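PDB 3Q1N: galactose mutarotase related enzyme from Lactobacillus casei, which probably binds a carbohydrate and may act as an isomerase of the aldose 1-epimerase family, interconverting sugar anomers. Local coordinates for residues D157-Q171 with A211-H225. Numbering follows the deposited sequence. Where two conformers were deposited one is given.
With NO3 (nitrate ion), chain F; EDO (1,2-ethanediol), chain L; EDO (1,2-ethanediol), chain S.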
loop_
_atom_site.group_PDB
_atom_site.type_symbol
_atom_site.label_atom_id
_atom_site.label_comp_id
_atom_site.label_asym_id
_atom_site.label_seq_id
_atom_site.Cartn_x
_atom_site.Cartn_y
_atom_site.Cartn_z
ATOM N N ASP A 157 7.811 20.040 4.138
ATOM C CA ASP A 157 7.954 20.963 5.287
ATOM C C ASP A 157 8.182 20.259 6.624
ATOM O O ASP A 157 7.291 20.239 7.494
ATOM C CB ASP A 157 6.734 21.879 5.377
ATOM C CG ASP A 157 6.894 23.004 6.389
ATOM O OD1 ASP A 157 8.055 23.307 6.780
ATOM O OD2 ASP A 157 5.854 23.622 6.771
ATOM N N ASP A 158 9.380 19.704 6.779
ATOM C CA ASP A 158 9.822 19.064 8.018
ATOM C C ASP A 158 8.916 17.903 8.476
ATOM O O ASP A 158 8.516 17.828 9.627
ATOM C CB ASP A 158 10.006 20.121 9.113
ATOM C CG ASP A 158 11.021 21.187 8.724
ATOM O OD1 ASP A 158 11.935 20.870 7.901
ATOM O OD2 ASP A 158 10.896 22.315 9.244
ATOM N N TYR A 159 8.638 16.983 7.553
ATOM C CA TYR A 159 7.884 15.776 7.841
ATOM C C TYR A 159 8.834 14.640 8.174
ATOM O O TYR A 159 9.905 14.463 7.517
ATOM C CB TYR A 159 7.004 15.370 6.645
ATOM C CG TYR A 159 5.730 16.191 6.560
ATOM C CD1 TYR A 159 5.708 17.442 5.938
ATOM C CD2 TYR A 159 4.564 15.733 7.127
ATOM C CE1 TYR A 159 4.580 18.203 5.919
ATOM C CE2 TYR A 159 3.408 16.465 7.073
ATOM C CZ TYR A 159 3.416 17.705 6.476
ATOM O OH TYR A 159 2.283 18.475 6.403
ATOM N N ASP A 160 8.472 13.874 9.190
ATOM C CA ASP A 160 9.204 12.670 9.549
ATOM C C ASP A 160 8.207 11.537 9.648
ATOM O O ASP A 160 7.005 11.760 9.801
ATOM C CB ASP A 160 9.882 12.770 10.948
ATOM C CG ASP A 160 11.000 13.821 11.062
ATOM O OD1 ASP A 160 11.521 14.403 10.092
ATOM O OD2 ASP A 160 11.323 14.119 12.229
ATOM N N LEU A 161 8.709 10.310 9.496
ATOM C CA LEU A 161 8.003 9.124 9.891
ATOM C C LEU A 161 8.588 8.690 11.212
ATOM O O LEU A 161 9.800 8.554 11.340
ATOM C CB LEU A 161 8.192 8.016 8.859
ATOM C CG LEU A 161 7.218 6.866 9.015
ATOM C CD1 LEU A 161 5.860 7.298 8.554
ATOM C CD2 LEU A 161 7.700 5.630 8.211
ATOM N N THR A 162 7.730 8.502 12.204
ATOM C CA THR A 162 8.147 7.998 13.499
ATOM C C THR A 162 7.514 6.639 13.674
ATOM O O THR A 162 6.315 6.472 13.386
ATOM C CB THR A 162 7.751 8.959 14.642
ATOM O OG1 THR A 162 8.279 10.255 14.366
ATOM C CG2 THR A 162 8.298 8.494 15.974
ATOM N N VAL A 163 8.313 5.663 14.116
ATOM C CA VAL A 163 7.837 4.260 14.216
ATOM C C VAL A 163 8.019 3.671 15.597
ATOM O O VAL A 163 8.924 4.054 16.332
ATOM C CB VAL A 163 8.493 3.341 13.180
ATOM C CG1 VAL A 163 8.247 3.865 11.759
ATOM C CG2 VAL A 163 10.005 3.146 13.441
ATOM N N GLU A 164 7.138 2.742 15.945
ATOM C CA GLU A 164 7.305 1.971 17.168
ATOM C C GLU A 164 6.585 0.639 17.096
ATOM O O GLU A 164 5.586 0.527 16.379
ATOM C CB GLU A 164 6.811 2.773 18.378
ATOM C CG GLU A 164 5.330 3.010 18.466
ATOM C CD GLU A 164 4.499 1.817 19.006
ATOM O OE1 GLU A 164 5.036 0.945 19.719
ATOM O OE2 GLU A 164 3.283 1.781 18.724
ATOM N N PRO A 165 7.096 -0.387 17.818
ATOM C CA PRO A 165 8.398 -0.383 18.467
ATOM C C PRO A 165 9.472 -0.615 17.442
ATOM O O PRO A 165 9.177 -0.950 16.305
ATOM C CB PRO A 165 8.325 -1.589 19.431
ATOM C CG PRO A 165 7.420 -2.549 18.708
ATOM C CD PRO A 165 6.343 -1.631 18.102
ATOM N N LEU A 166 10.720 -0.465 17.847
ATOM C CA LEU A 166 11.852 -0.738 16.970
ATOM C C LEU A 166 12.898 -1.514 17.775
ATOM O O LEU A 166 13.412 -1.009 18.784
ATOM C CB LEU A 166 12.398 0.588 16.409
ATOM C CG LEU A 166 13.208 0.614 15.137
ATOM C CD1 LEU A 166 12.461 -0.053 13.938
ATOM C CD2 LEU A 166 13.646 2.060 14.798
ATOM N N ASN A 167 13.193 -2.739 17.346
ATOM C CA ASN A 167 14.141 -3.613 18.082
ATOM C C ASN A 167 15.539 -3.649 17.464
ATOM O O ASN A 167 16.388 -4.421 17.920
ATOM C CB ASN A 167 13.637 -5.047 18.124
ATOM C CG ASN A 167 12.281 -5.176 18.774
ATOM O OD1 ASN A 167 11.899 -4.382 19.655
ATOM N ND2 ASN A 167 11.539 -6.182 18.345
ATOM N N SER A 168 15.779 -2.847 16.432
ATOM C CA SER A 168 17.112 -2.714 15.836
ATOM C C SER A 168 17.060 -1.484 14.915
ATOM O O SER A 168 15.974 -0.970 14.662
ATOM C CB SER A 168 17.511 -3.996 15.071
ATOM O OG SER A 168 16.750 -4.205 13.893
ATOM N N PRO A 169 18.220 -0.991 14.439
ATOM C CA PRO A 169 18.181 0.199 13.619
ATOM C C PRO A 169 17.283 0.040 12.403
ATOM O O PRO A 169 17.132 -1.064 11.904
ATOM C CB PRO A 169 19.621 0.371 13.190
ATOM C CG PRO A 169 20.418 -0.209 14.343
ATOM C CD PRO A 169 19.601 -1.386 14.780
ATOM N N LEU A 170 16.697 1.151 11.958
ATOM C CA LEU A 170 15.839 1.151 10.770
ATOM C C LEU A 170 16.633 0.699 9.553
ATOM O O LEU A 170 17.738 1.196 9.348
ATOM C CB LEU A 170 15.336 2.567 10.483
ATOM C CG LEU A 170 14.010 3.016 11.086
ATOM C CD1 LEU A 170 13.828 4.549 10.825
ATOM C CD2 LEU A 170 12.833 2.192 10.568
ATOM N N GLN A 171 16.058 -0.224 8.767
ATOM C CA GLN A 171 16.703 -0.726 7.556
ATOM C C GLN A 171 15.713 -0.677 6.393
ATOM O O GLN A 171 14.481 -0.735 6.604
ATOM C CB GLN A 171 17.229 -2.162 7.782
ATOM C CG GLN A 171 18.353 -2.281 8.849
ATOM C CD GLN A 171 19.705 -1.796 8.350
ATOM O OE1 GLN A 171 20.384 -2.491 7.581
ATOM N NE2 GLN A 171 20.116 -0.601 8.789
ATOM N N ALA A 211 12.279 -2.532 6.297
ATOM C CA ALA A 211 12.407 -3.961 6.510
ATOM C C ALA A 211 12.047 -4.404 7.920
ATOM O O ALA A 211 11.952 -5.617 8.166
ATOM C CB ALA A 211 13.822 -4.398 6.181
ATOM N N ASN A 212 11.840 -3.454 8.841
ATOM C CA ASN A 212 11.655 -3.779 10.258
ATOM C C ASN A 212 10.220 -4.213 10.546
ATOM O O ASN A 212 9.338 -3.391 10.792
ATOM C CB ASN A 212 12.088 -2.597 11.159
ATOM C CG ASN A 212 13.469 -2.088 10.843
ATOM O OD1 ASN A 212 13.665 -1.449 9.830
ATOM N ND2 ASN A 212 14.425 -2.288 11.758
ATOM N N SER A 213 9.976 -5.531 10.540
ATOM C CA SER A 213 8.598 -6.037 10.596
ATOM C C SER A 213 7.911 -5.903 11.932
ATOM O O SER A 213 6.686 -6.057 12.021
ATOM C CB SER A 213 8.552 -7.494 10.139
ATOM O OG SER A 213 9.069 -7.594 8.838
ATOM N N GLU A 214 8.677 -5.616 12.978
ATOM C CA GLU A 214 8.117 -5.469 14.295
ATOM C C GLU A 214 7.311 -4.178 14.510
ATOM O O GLU A 214 6.645 -4.029 15.552
ATOM C CB GLU A 214 9.225 -5.505 15.333
ATOM C CG GLU A 214 10.191 -4.283 15.341
ATOM C CD GLU A 214 11.449 -4.483 14.487
ATOM O OE1 GLU A 214 11.403 -5.223 13.451
ATOM O OE2 GLU A 214 12.483 -3.858 14.834
ATOM N N ILE A 215 7.421 -3.232 13.577
ATOM C CA ILE A 215 6.704 -1.953 13.721
ATOM C C ILE A 215 5.199 -2.137 13.819
ATOM O O ILE A 215 4.586 -2.871 13.039
ATOM C CB ILE A 215 7.037 -0.973 12.550
ATOM C CG1 ILE A 215 8.530 -0.626 12.597
ATOM C CG2 ILE A 215 6.139 0.322 12.640
ATOM C CD1 ILE A 215 9.057 0.083 11.300
ATOM N N ALA A 216 4.615 -1.482 14.809
ATOM C CA ALA A 216 3.185 -1.548 15.038
ATOM C C ALA A 216 2.492 -0.270 14.607
ATOM O O ALA A 216 1.373 -0.327 14.117
ATOM C CB ALA A 216 2.927 -1.792 16.524
ATOM N N LYS A 217 3.161 0.865 14.808
ATOM C CA LYS A 217 2.604 2.162 14.451
ATOM C C LYS A 217 3.632 3.009 13.752
ATOM O O LYS A 217 4.809 2.985 14.108
ATOM C CB LYS A 217 2.068 2.890 15.674
ATOM C CG LYS A 217 0.941 2.119 16.363
ATOM C CD LYS A 217 0.061 3.101 17.132
ATOM C CE LYS A 217 -0.978 2.395 17.951
ATOM N NZ LYS A 217 -1.885 3.373 18.585
ATOM N N ALA A 218 3.182 3.713 12.724
ATOM C CA ALA A 218 4.047 4.606 11.951
ATOM C C ALA A 218 3.266 5.916 11.722
ATOM O O ALA A 218 2.158 5.910 11.155
ATOM C CB ALA A 218 4.433 3.965 10.629
ATOM N N THR A 219 3.828 7.011 12.235
ATOM C CA THR A 219 3.211 8.337 12.188
ATOM C C THR A 219 3.906 9.240 11.184
ATOM O O THR A 219 5.119 9.399 11.255
ATOM C CB THR A 219 3.204 9.001 13.585
ATOM O OG1 THR A 219 2.378 8.221 14.458
ATOM C CG2 THR A 219 2.695 10.411 13.538
ATOM N N LEU A 220 3.109 9.835 10.292
ATOM C CA LEU A 220 3.549 10.837 9.295
ATOM C C LEU A 220 3.087 12.189 9.851
ATOM O O LEU A 220 1.881 12.437 10.003
ATOM C CB LEU A 220 2.936 10.555 7.924
ATOM C CG LEU A 220 3.164 11.628 6.863
ATOM C CD1 LEU A 220 4.639 11.760 6.460
ATOM C CD2 LEU A 220 2.266 11.324 5.644
ATOM N N ALA A 221 4.051 13.032 10.205
ATOM C CA ALA A 221 3.756 14.287 10.872
ATOM C C ALA A 221 4.860 15.323 10.657
ATOM O O ALA A 221 6.029 14.968 10.466
ATOM C CB ALA A 221 3.602 14.052 12.370
ATOM N N SER A 222 4.474 16.580 10.801
ATOM C CA SER A 222 5.377 17.733 10.828
ATOM C C SER A 222 4.975 18.627 11.994
ATOM O O SER A 222 3.785 18.815 12.220
ATOM C CB SER A 222 5.244 18.538 9.534
ATOM O OG SER A 222 5.786 19.843 9.670
ATOM N N PRO A 223 5.960 19.162 12.719
ATOM C CA PRO A 223 5.624 20.077 13.810
ATOM C C PRO A 223 4.942 21.360 13.326
ATOM O O PRO A 223 4.361 22.076 14.144
ATOM C CB PRO A 223 6.981 20.403 14.425
ATOM C CG PRO A 223 7.979 20.163 13.343
ATOM C CD PRO A 223 7.414 19.011 12.564
ATOM N N HIS A 224 5.003 21.650 12.026
ATOM C CA HIS A 224 4.397 22.879 11.491
ATOM C C HIS A 224 2.983 22.691 10.961
ATOM O O HIS A 224 2.419 23.649 10.443
ATOM C CB HIS A 224 5.217 23.455 10.334
ATOM C CG HIS A 224 6.667 23.629 10.632
ATOM N ND1 HIS A 224 7.122 24.405 11.681
ATOM C CD2 HIS A 224 7.766 23.151 10.009
ATOM C CE1 HIS A 224 8.444 24.374 11.699
ATOM N NE2 HIS A 224 8.857 23.613 10.698
ATOM N N HIS A 225 2.432 21.482 11.057
ATOM C CA HIS A 225 1.137 21.191 10.452
ATOM C C HIS A 225 0.218 20.455 11.375
ATOM O O HIS A 225 0.619 19.481 12.016
ATOM C CB HIS A 225 1.329 20.402 9.159
ATOM C CG HIS A 225 2.004 21.211 8.123
ATOM N ND1 HIS A 225 1.302 22.041 7.282
ATOM C CD2 HIS A 225 3.314 21.440 7.882
ATOM C CE1 HIS A 225 2.153 22.742 6.558
ATOM N NE2 HIS A 225 3.383 22.394 6.902
HETATM N N NO3 F . 4.549 6.527 16.465
HETATM O O1 NO3 F . 3.340 6.150 15.909
HETATM O O2 NO3 F . 5.557 5.586 16.661
HETATM O O3 NO3 F . 4.766 7.854 16.850
HETATM C C1 EDO L . 3.993 25.267 4.545
HETATM O O1 EDO L . 3.695 25.640 5.914
HETATM C C2 EDO L . 2.849 24.599 3.755
HETATM O O2 EDO L . 1.633 25.387 3.667
HETATM C C1 EDO S . -0.821 -2.234 15.018
HETATM O O1 EDO S . -0.884 -1.006 15.798
HETATM C C2 EDO S . -2.044 -2.433 14.113
HETATM O O2 EDO S . -2.499 -3.745 13.809
HETATM O O HOH W 1 9.000 16.148 11.718
HETATM O O HOH W 2 6.435 11.714 12.866
#
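Strands 160-164 and 217-221 run antiparallel as neighbours in the large sheet of the galactose mutarotase-like fold, their axes 4.5 Å apart at closest, and a classic beta bulge ends the pairing where Ala216 N and Lys217 N both donate to Glu164 O. Ile215, from the loop before strand 217-221, sets CD1 against Val163 CB (3.8 Å), on the face where Leu161 CD1 packs near Ala218 CB. On the other face Thr219 OG1 donates to a nitrate, probably from the crystallisation liquor, and pairs with Thr230.

Past one end of the strands, Ser222 CB sits over the centre of the Tyr159 ring, 3.5 Å from the centroid, in a CH-pi contact. Tyr159 OH, bonded to Gly149 N, lies over one face of the His225 imidazole. With an alanine at this position, Ser222 CB and the imidazole face would probably lose their cover, and Gly149 N its partner. With chi1 at 163°, trans to the backbone N, Ser222 OG donates to Asp157 O (2.7 Å) and accepts from His224 N in an ST turn. His225 NE2 donates to Asp157 OD2 (2.8 Å), whose carboxylate stands nearly perpendicular to the ring; Asp158 OD2 lies in the His224 ring plane and receives NE2-H on its anti lone pair.

Beyond the bulge, Asn212 bridges the loop through ND2 to Pro169 O and OD1 to Gln171 N (2.9 Å). Polar clamps thus pin both ends; with Asp158 OD1 salt-bridged to Lys151, the aspartates probably select NE2-H tautomers, histidine charge undetermined.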